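Dextranase (Pseudarthrobacter oxydans, PDB 6NZS) catalyses the endohydrolysis of (1->6)-alpha-D-glucosidic linkages in dextran. Local coordinates at residues 438-452 / 479-493. Residues are numbered along the deposited sequence; the frame is centred on the assembly and turned at random.
Sequences MYWKDVKYNTCILNS and ITVEGMTNCAIRVYA
I449 meets V481 tip to tip, its CD1 3.7 Å from V481 CG2, while the I449 and I479 side chains run past each other in opposite directions, touching through their CG2 methyls. L450 spreads its two methyls on I479 CD1 and sets CB alongside I489 CG1; L505 packs against L450 and I479 as well. Beside these aliphatic side chains the disulfide joins C448 SG to C487 SG (2.0 Å, chi3 -95°), tying the two chain runs together two residues before the parallel bridges begin. Strands 450-452 and 489-493 follow each other in register, L450 beside I489, N451 beside R490 and S452 beside V491, as successive coils of the right-handed parallel beta-helix of glycoside hydrolase family 49, where equivalent strands of neighbouring turns stack in one sheet. R490 O accepts two donors, S452 N and N451 ND2 (2.9 Å), and the same amide nitrogen of N451 also donates to Y445 O, pinning the preceding loop to the sheet. Y445 and Y492 form a T-shaped pair, the edge of Y445 set over the face of Y492 with the planes at 71°; the hydroxyl of Y492 bonds to H521. The guanidinium of R490 is sandwiched between V443 CG1 over one face and the disulfide over the other, C487 SG above its centre and C448 SG beside it nearer NE. Its NH1 gives an in-plane bond to a lone pair of K444 O (3.0 Å) and another to a water shared with D442 O, while NE binds V519 O, so the flat group is fixed in rotation. At N486, ND2 donates almost straight to T447 OG1 (3.1 Å, 166°) and to a second water held by W440 O, whereas OD1, buried against M438 CB and CE, lacks any polar partner.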
ATOM      1  N   MET A 438       6.146  -1.304  12.410  1.00  9.49           N
ATOM      2  CA  MET A 438       5.173  -1.611  13.456  1.00  9.51           C
ATOM      3  C   MET A 438       5.914  -1.787  14.778  1.00  9.95           C
ATOM      4  O   MET A 438       6.768  -2.671  14.912  1.00  9.97           O
ATOM      5  CB  MET A 438       4.365  -2.851  13.077  1.00  9.33           C
ATOM      6  CG  MET A 438       3.525  -2.632  11.806  1.00  9.45           C
ATOM      7  SD  MET A 438       2.361  -3.968  11.409  1.00 10.85           S
ATOM      8  CE  MET A 438       3.499  -5.308  11.097  1.00 10.92           C
ATOM      9  N   TYR A 439       5.620  -0.924  15.750  1.00  9.67           N
ATOM     10  CA  TYR A 439       6.573  -0.687  16.830  1.00  8.92           C
ATOM     11  C   TYR A 439       6.017  -0.750  18.245  1.00  9.76           C
ATOM     12  O   TYR A 439       6.799  -0.604  19.181  1.00 10.43           O
ATOM     13  CB  TYR A 439       7.256   0.683  16.661  1.00 11.14           C
ATOM     14  CG  TYR A 439       6.355   1.897  16.889  1.00 11.13           C
ATOM     15  CD1 TYR A 439       6.209   2.466  18.155  1.00 12.74           C
ATOM     16  CD2 TYR A 439       5.675   2.491  15.833  1.00 15.14           C
ATOM     17  CE1 TYR A 439       5.399   3.576  18.354  1.00 12.12           C
ATOM     18  CE2 TYR A 439       4.871   3.605  16.026  1.00 17.27           C
ATOM     19  CZ  TYR A 439       4.743   4.141  17.287  1.00 17.37           C
ATOM     20  OH  TYR A 439       3.949   5.248  17.475  1.00 20.18           O
ATOM     21  N   TRP A 440       4.717  -0.956  18.430  1.00  8.51           N
ATOM     22  CA  TRP A 440       4.075  -0.643  19.707  1.00  9.22           C
ATOM     23  C   TRP A 440       4.660  -1.440  20.869  1.00  8.99           C
ATOM     24  O   TRP A 440       4.809  -2.665  20.802  1.00 10.35           O
ATOM     25  CB  TRP A 440       2.583  -0.946  19.616  1.00  9.82           C
ATOM     26  CG  TRP A 440       1.868  -0.306  18.475  1.00 11.06           C
ATOM     27  CD1 TRP A 440       1.275  -0.947  17.422  1.00 14.17           C
ATOM     28  CD2 TRP A 440       1.615   1.091  18.289  1.00 11.42           C
ATOM     29  NE1 TRP A 440       0.684  -0.034  16.590  1.00 15.10           N
ATOM     30  CE2 TRP A 440       0.867   1.224  17.102  1.00 13.25           C
ATOM     31  CE3 TRP A 440       1.937   2.243  19.019  1.00 13.62           C
ATOM     32  CZ2 TRP A 440       0.454   2.458  16.612  1.00 14.86           C
ATOM     33  CZ3 TRP A 440       1.529   3.472  18.531  1.00 16.59           C
ATOM     34  CH2 TRP A 440       0.791   3.571  17.338  1.00 18.29           C
ATOM     35  N   LYS A 441       4.952  -0.727  21.960  1.00 10.27           N
ATOM     36  CA  LYS A 441       5.373  -1.376  23.195  1.00 12.67           C
ATOM     37  C   LYS A 441       4.203  -2.092  23.858  1.00 11.88           C
ATOM     38  O   LYS A 441       4.355  -3.211  24.367  1.00 13.88           O
ATOM     39  CB  LYS A 441       5.951  -0.299  24.116  1.00 11.03           C
ATOM     40  CG  LYS A 441       6.244  -0.685  25.557  1.00 12.75           C
ATOM     41  CD  LYS A 441       6.737   0.563  26.290  1.00 13.77           C
ATOM     42  CE  LYS A 441       6.732   0.408  27.801  1.00 19.89           C
ATOM     43  NZ  LYS A 441       7.230   1.639  28.482  1.00 15.70           N
ATOM     44  N   ASP A 442       3.029  -1.469  23.862  1.00 11.54           N
ATOM     45  CA  ASP A 442       1.858  -2.120  24.426  1.00 12.64           C
ATOM     46  C   ASP A 442       1.259  -3.069  23.393  1.00 11.35           C
ATOM     47  O   ASP A 442       1.575  -3.005  22.200  1.00 12.19           O
ATOM     48  CB  ASP A 442       0.823  -1.097  24.927  1.00 12.87           C
ATOM     49  CG  ASP A 442       0.381  -0.100  23.857  1.00 15.76           C
ATOM     50  OD1 ASP A 442       1.175   0.252  22.974  1.00 13.61           O
ATOM     51  OD2 ASP A 442      -0.791   0.355  23.911  1.00 19.97           O
ATOM     52  N   VAL A 443       0.392  -3.966  23.864  1.00 12.95           N
ATOM     53  CA  VAL A 443      -0.218  -4.983  23.002  1.00 12.24           C
ATOM     54  C   VAL A 443      -1.482  -4.368  22.402  1.00 14.24           C
ATOM     55  O   VAL A 443      -2.563  -4.411  22.992  1.00 19.04           O
ATOM     56  CB  VAL A 443      -0.487  -6.286  23.756  1.00 12.72           C
ATOM     57  CG1 VAL A 443      -1.200  -7.298  22.864  1.00 15.35           C
ATOM     58  CG2 VAL A 443       0.823  -6.874  24.304  1.00 16.23           C
ATOM     59  N   LYS A 444      -1.352  -3.795  21.209  1.00 11.85           N
ATOM     60  CA  LYS A 444      -2.472  -3.159  20.525  1.00 12.45           C
ATOM     61  C   LYS A 444      -3.331  -4.187  19.797  1.00 13.01           C
ATOM     62  O   LYS A 444      -2.863  -5.253  19.395  1.00 12.93           O
ATOM     63  CB  LYS A 444      -1.968  -2.133  19.509  1.00 13.66           C
ATOM     64  CG  LYS A 444      -1.138  -1.024  20.106  1.00 18.02           C
ATOM     65  CD  LYS A 444      -1.925   0.240  20.214  1.00 23.04           C
ATOM     66  CE  LYS A 444      -1.058   1.395  20.654  1.00 19.71           C
ATOM     67  NZ  LYS A 444      -1.733   2.115  21.765  1.00 18.68           N
ATOM     68  N   TYR A 445      -4.607  -3.849  19.625  1.00 12.24           N
ATOM     69  CA  TYR A 445      -5.542  -4.771  18.984  1.00 11.33           C
ATOM     70  C   TYR A 445      -5.435  -4.771  17.465  1.00 12.36           C
ATOM     71  O   TYR A 445      -5.866  -5.745  16.834  1.00 12.89           O
ATOM     72  CB  TYR A 445      -6.996  -4.434  19.341  1.00 13.32           C
ATOM     73  CG  TYR A 445      -7.330  -4.458  20.815  1.00 14.33           C
ATOM     74  CD1 TYR A 445      -7.718  -5.637  21.441  1.00 13.64           C
ATOM     75  CD2 TYR A 445      -7.282  -3.294  21.571  1.00 15.09           C
ATOM     76  CE1 TYR A 445      -8.043  -5.654  22.798  1.00 16.17           C
ATOM     77  CE2 TYR A 445      -7.597  -3.300  22.925  1.00 16.34           C
ATOM     78  CZ  TYR A 445      -7.974  -4.482  23.528  1.00 17.84           C
ATOM     79  OH  TYR A 445      -8.294  -4.484  24.872  1.00 20.70           O
ATOM     80  N   ASN A 446      -4.893  -3.713  16.868  1.00 10.93           N
ATOM     81  CA  ASN A 446      -4.883  -3.534  15.415  1.00 12.03           C
ATOM     82  C   ASN A 446      -3.444  -3.421  14.916  1.00  9.87           C
ATOM     83  O   ASN A 446      -3.001  -2.353  14.493  1.00 10.34           O
ATOM     84  CB  ASN A 446      -5.737  -2.313  14.984  1.00 11.93           C
ATOM     85  CG  ASN A 446      -5.211  -0.990  15.531  1.00 11.57           C
ATOM     86  OD1 ASN A 446      -4.777  -0.906  16.680  1.00 12.95           O
ATOM     87  ND2 ASN A 446      -5.248   0.047  14.700  1.00 12.45           N
ATOM     88  N   THR A 447      -2.719  -4.532  14.952  1.00  9.73           N
ATOM     89  CA  THR A 447      -1.339  -4.559  14.474  1.00  8.87           C
ATOM     90  C   THR A 447      -1.027  -5.988  14.046  1.00 10.09           C
ATOM     91  O   THR A 447      -1.927  -6.833  13.985  1.00 10.23           O
ATOM     92  CB  THR A 447      -0.389  -3.951  15.524  1.00  9.34           C
ATOM     93  OG1 THR A 447       0.938  -3.813  14.981  1.00  9.62           O
ATOM     94  CG2 THR A 447      -0.343  -4.816  16.768  1.00 10.72           C
ATOM     95  N   CYS A 448       0.253  -6.238  13.742  1.00  8.77           N
ATOM     96  CA  CYS A 448       0.799  -7.507  13.253  1.00 10.16           C
ATOM     97  C   CYS A 448       0.621  -7.663  11.750  1.00  9.55           C
ATOM     98  O   CYS A 448      -0.055  -6.857  11.104  1.00  9.50           O
ATOM     99  CB  CYS A 448       0.219  -8.738  13.965  1.00  9.68           C
ATOM    100  SG  CYS A 448       0.212  -8.668  15.767  1.00 10.28           S
ATOM    101  N   ILE A 449       1.215  -8.715  11.190  1.00  8.54           N
ATOM    102  CA  ILE A 449       1.077  -8.967   9.758  1.00  9.13           C
ATOM    103  C   ILE A 449      -0.378  -9.271   9.399  1.00  9.07           C
ATOM    104  O   ILE A 449      -0.913  -8.735   8.422  1.00  9.48           O
ATOM    105  CB  ILE A 449       2.042 -10.082   9.318  1.00  9.11           C
ATOM    106  CG1 ILE A 449       3.495  -9.717   9.672  1.00 10.58           C
ATOM    107  CG2 ILE A 449       1.885 -10.354   7.828  1.00 10.05           C
ATOM    108  CD1 ILE A 449       4.027  -8.466   8.967  1.00 10.96           C
ATOM    109  N   LEU A 450      -1.035 -10.138  10.174  1.00  8.85           N
ATOM    110  CA  LEU A 450      -2.437 -10.499   9.963  1.00  8.18           C
ATOM    111  C   LEU A 450      -3.262 -10.141  11.197  1.00  9.46           C
ATOM    112  O   LEU A 450      -2.818 -10.341  12.332  1.00 10.86           O
ATOM    113  CB  LEU A 450      -2.574 -11.996   9.648  1.00 10.91           C
ATOM    114  CG  LEU A 450      -1.821 -12.469   8.406  1.00 10.60           C
ATOM    115  CD1 LEU A 450      -0.614 -13.319   8.786  1.00 12.95           C
ATOM    116  CD2 LEU A 450      -2.766 -13.234   7.480  1.00 12.97           C
ATOM    117  N   ASN A 451      -4.480  -9.636  10.983  1.00  9.57           N
ATOM    118  CA  ASN A 451      -5.226  -9.052  12.093  1.00  9.98           C
ATOM    119  C   ASN A 451      -6.724  -9.103  11.837  1.00 10.77           C
ATOM    120  O   ASN A 451      -7.185  -8.814  10.732  1.00 11.02           O
ATOM    121  CB  ASN A 451      -4.766  -7.597  12.258  1.00 10.30           C
ATOM    122  CG  ASN A 451      -5.382  -6.871  13.448  1.00 10.13           C
ATOM    123  OD1 ASN A 451      -5.738  -5.703  13.315  1.00 10.50           O
ATOM    124  ND2 ASN A 451      -5.464  -7.523  14.610  1.00  9.46           N
ATOM    125  N   SER A 452      -7.463  -9.475  12.877  1.00 11.96           N
ATOM    126  CA  SER A 452      -8.869  -9.113  13.048  1.00 11.19           C
ATOM    127  C   SER A 452      -8.911  -8.207  14.271  1.00 12.05           C
ATOM    128  O   SER A 452      -8.892  -8.684  15.411  1.00 11.27           O
ATOM    129  CB  SER A 452      -9.749 -10.340  13.254  1.00 11.79           C
ATOM    130  OG  SER A 452     -11.052  -9.932  13.683  1.00 12.60           O
ATOM    131  N   ILE A 479       3.635 -15.166   2.431  1.00  9.78           N
ATOM    132  CA  ILE A 479       3.738 -13.817   2.971  1.00  9.98           C
ATOM    133  C   ILE A 479       5.165 -13.690   3.471  1.00  9.74           C
ATOM    134  O   ILE A 479       5.509 -14.203   4.544  1.00 10.34           O
ATOM    135  CB  ILE A 479       2.738 -13.539   4.094  1.00  9.29           C
ATOM    136  CG1 ILE A 479       1.298 -13.868   3.677  1.00 11.09           C
ATOM    137  CG2 ILE A 479       2.857 -12.074   4.513  1.00 10.51           C
ATOM    138  CD1 ILE A 479       0.300 -13.744   4.831  1.00 12.44           C
ATOM    139  N   THR A 480       6.006 -13.024   2.691  1.00  8.67           N
ATOM    140  CA  THR A 480       7.415 -12.870   3.012  1.00  9.32           C
ATOM    141  C   THR A 480       7.612 -11.528   3.699  1.00  9.47           C
ATOM    142  O   THR A 480       7.295 -10.481   3.125  1.00 10.70           O
ATOM    143  CB  THR A 480       8.231 -12.952   1.723  1.00  9.98           C
ATOM    144  OG1 THR A 480       8.073 -14.263   1.152  1.00 11.14           O
ATOM    145  CG2 THR A 480       9.702 -12.694   2.000  1.00 12.33           C
ATOM    146  N   VAL A 481       8.100 -11.560   4.935  1.00  8.35           N
ATOM    147  CA  VAL A 481       8.305 -10.355   5.734  1.00  7.63           C
ATOM    148  C   VAL A 481       9.804 -10.184   5.919  1.00  8.64           C
ATOM    149  O   VAL A 481      10.468 -11.014   6.556  1.00  9.49           O
ATOM    150  CB  VAL A 481       7.583 -10.436   7.083  1.00  7.95           C
ATOM    151  CG1 VAL A 481       7.773  -9.142   7.864  1.00  9.99           C
ATOM    152  CG2 VAL A 481       6.097 -10.729   6.863  1.00  9.34           C
ATOM    153  N   GLU A 482      10.345  -9.126   5.334  1.00  9.09           N
ATOM    154  CA  GLU A 482      11.791  -8.927   5.309  1.00  9.50           C
ATOM    155  C   GLU A 482      12.233  -8.018   6.449  1.00  8.97           C
ATOM    156  O   GLU A 482      11.526  -7.076   6.820  1.00  9.46           O
ATOM    157  CB  GLU A 482      12.224  -8.344   3.961  1.00  9.69           C
ATOM    158  CG  GLU A 482      11.797  -9.224   2.778  1.00 10.40           C
ATOM    159  CD  GLU A 482      12.715  -9.106   1.581  1.00 15.01           C
ATOM    160  OE1 GLU A 482      13.938  -8.916   1.758  1.00 17.64           O
ATOM    161  OE2 GLU A 482      12.216  -9.225   0.451  1.00 12.43           O
ATOM    162  N   GLY A 483      13.414  -8.308   7.002  1.00  9.59           N
ATOM    163  CA  GLY A 483      13.851  -7.579   8.185  1.00  9.31           C
ATOM    164  C   GLY A 483      13.015  -7.926   9.415  1.00  9.31           C
ATOM    165  O   GLY A 483      12.352  -8.965   9.493  1.00  9.85           O
ATOM    166  N   MET A 484      13.051  -7.022  10.394  1.00  8.40           N
ATOM    167  CA  MET A 484      12.376  -7.230  11.670  1.00  9.07           C
ATOM    168  C   MET A 484      10.924  -6.771  11.623  1.00  9.05           C
ATOM    169  O   MET A 484      10.585  -5.796  10.953  1.00  9.14           O
ATOM    170  CB  MET A 484      13.077  -6.425  12.767  1.00  9.75           C
ATOM    171  CG  MET A 484      14.508  -6.827  13.016  1.00  9.37           C
ATOM    172  SD  MET A 484      15.279  -5.820  14.308  1.00 13.15           S
ATOM    173  CE  MET A 484      15.399  -4.239  13.505  1.00 19.61           C
ATOM    174  N   THR A 485      10.061  -7.483  12.351  1.00  8.45           N
ATOM    175  CA  THR A 485       8.687  -7.027  12.561  1.00  8.40           C
ATOM    176  C   THR A 485       8.296  -7.280  14.009  1.00  8.62           C
ATOM    177  O   THR A 485       9.078  -7.814  14.806  1.00  8.70           O
ATOM    178  CB  THR A 485       7.688  -7.635  11.564  1.00  9.54           C
ATOM    179  OG1 THR A 485       6.477  -6.872  11.589  1.00  9.70           O
ATOM    180  CG2 THR A 485       7.362  -9.091  11.902  1.00  9.49           C
ATOM    181  N   ASN A 486       7.066  -6.882  14.350  1.00  9.05           N
ATOM    182  CA  ASN A 486       6.617  -6.938  15.739  1.00  8.64           C
ATOM    183  C   ASN A 486       5.837  -8.199  16.094  1.00  9.31           C
ATOM    184  O   ASN A 486       6.071  -8.769  17.167  1.00  9.84           O
ATOM    185  CB  ASN A 486       5.854  -5.665  16.155  1.00  8.32           C
ATOM    186  CG  ASN A 486       4.524  -5.495  15.448  1.00  8.66           C
ATOM    187  OD1 ASN A 486       4.333  -5.946  14.311  1.00  9.49           O
ATOM    188  ND2 ASN A 486       3.597  -4.805  16.112  1.00  9.40           N
ATOM    189  N   CYS A 487       4.917  -8.658  15.243  1.00  8.97           N
ATOM    190  CA  CYS A 487       4.097  -9.813  15.606  1.00  9.00           C
ATOM    191  C   CYS A 487       3.462 -10.403  14.354  1.00  8.51           C
ATOM    192  O   CYS A 487       3.264  -9.714  13.354  1.00  9.44           O
ATOM    193  CB  CYS A 487       3.031  -9.462  16.658  1.00 10.35           C
ATOM    194  SG  CYS A 487       2.049  -7.988  16.317  1.00 10.47           S
ATOM    195  N   ALA A 488       3.133 -11.697  14.433  1.00  8.75           N
ATOM    196  CA  ALA A 488       2.604 -12.416  13.276  1.00  9.20           C
ATOM    197  C   ALA A 488       1.105 -12.201  13.081  1.00  8.69           C
ATOM    198  O   ALA A 488       0.670 -11.790  12.001  1.00  9.79           O
ATOM    199  CB  ALA A 488       2.916 -13.911  13.386  1.00 10.98           C
ATOM    200  N   ILE A 489       0.295 -12.504  14.095  1.00  9.26           N
ATOM    201  CA  ILE A 489      -1.154 -12.561  13.896  1.00  9.93           C
ATOM    202  C   ILE A 489      -1.891 -12.286  15.200  1.00  8.99           C
ATOM    203  O   ILE A 489      -1.584 -12.877  16.239  1.00  9.68           O
ATOM    204  CB  ILE A 489      -1.577 -13.903  13.260  1.00 10.46           C
ATOM    205  CG1 ILE A 489      -3.081 -13.930  13.012  1.00 10.42           C
ATOM    206  CG2 ILE A 489      -1.147 -15.085  14.123  1.00 11.57           C
ATOM    207  CD1 ILE A 489      -3.502 -15.014  12.008  1.00 11.66           C
ATOM    208  N   ARG A 490      -2.889 -11.403  15.140  1.00  9.00           N
ATOM    209  CA  ARG A 490      -3.786 -11.186  16.271  1.00  9.13           C
ATOM    210  C   ARG A 490      -5.211 -11.227  15.753  1.00 10.45           C
ATOM    211  O   ARG A 490      -5.617 -10.360  14.977  1.00 10.10           O
ATOM    212  CB  ARG A 490      -3.500  -9.873  17.002  1.00 10.78           C
ATOM    213  CG  ARG A 490      -2.305  -9.982  17.936  1.00 11.02           C
ATOM    214  CD  ARG A 490      -1.910  -8.661  18.577  1.00  9.63           C
ATOM    215  NE  ARG A 490      -0.575  -8.821  19.140  1.00 10.09           N
ATOM    216  CZ  ARG A 490       0.208  -7.831  19.553  1.00 10.27           C
ATOM    217  NH1 ARG A 490      -0.211  -6.576  19.512  1.00 10.52           N
ATOM    218  NH2 ARG A 490       1.425  -8.109  20.004  1.00 10.26           N
ATOM    219  N   VAL A 491      -5.965 -12.230  16.186  1.00 10.60           N
ATOM    220  CA  VAL A 491      -7.357 -12.387  15.787  1.00 10.04           C
ATOM    221  C   VAL A 491      -8.224 -12.188  17.020  1.00 11.34           C
ATOM    222  O   VAL A 491      -8.264 -13.051  17.902  1.00 12.15           O
ATOM    223  CB  VAL A 491      -7.598 -13.763  15.153  1.00 11.26           C
ATOM    224  CG1 VAL A 491      -9.085 -13.965  14.848  1.00 14.58           C
ATOM    225  CG2 VAL A 491      -6.767 -13.911  13.875  1.00 12.94           C
ATOM    226  N   TYR A 492      -8.907 -11.050  17.084  1.00 11.44           N
ATOM    227  CA  TYR A 492      -9.989 -10.836  18.045  1.00 11.77           C
ATOM    228  C   TYR A 492     -11.269 -11.121  17.272  1.00 12.71           C
ATOM    229  O   TYR A 492     -11.748 -10.276  16.512  1.00 13.74           O
ATOM    230  CB  TYR A 492      -9.916  -9.428  18.635  1.00 13.56           C
ATOM    231  CG  TYR A 492      -8.531  -9.182  19.188  1.00 12.47           C
ATOM    232  CD1 TYR A 492      -8.141  -9.721  20.409  1.00 12.05           C
ATOM    233  CD2 TYR A 492      -7.586  -8.486  18.445  1.00 11.37           C
ATOM    234  CE1 TYR A 492      -6.848  -9.540  20.890  1.00 14.89           C
ATOM    235  CE2 TYR A 492      -6.311  -8.299  18.907  1.00 12.07           C
ATOM    236  CZ  TYR A 492      -5.948  -8.817  20.131  1.00 12.08           C
ATOM    237  OH  TYR A 492      -4.659  -8.638  20.585  1.00 13.06           O
ATOM    238  N   ALA A 493     -11.780 -12.345  17.417  1.00 13.27           N
ATOM    239  CA  ALA A 493     -12.842 -12.826  16.537  1.00 13.31           C
ATOM    240  C   ALA A 493     -14.167 -12.165  16.885  1.00 14.49           C
ATOM    241  O   ALA A 493     -14.692 -12.352  17.987  1.00 14.27           O
ATOM    242  CB  ALA A 493     -12.967 -14.343  16.633  1.00 13.42           C
TER
HETATM  243  O   HOH W   1       4.145  -4.721  19.096  1.00 10.41           O
HETATM  244  O   HOH W   2       1.517  -4.401  19.939  1.00 11.38           O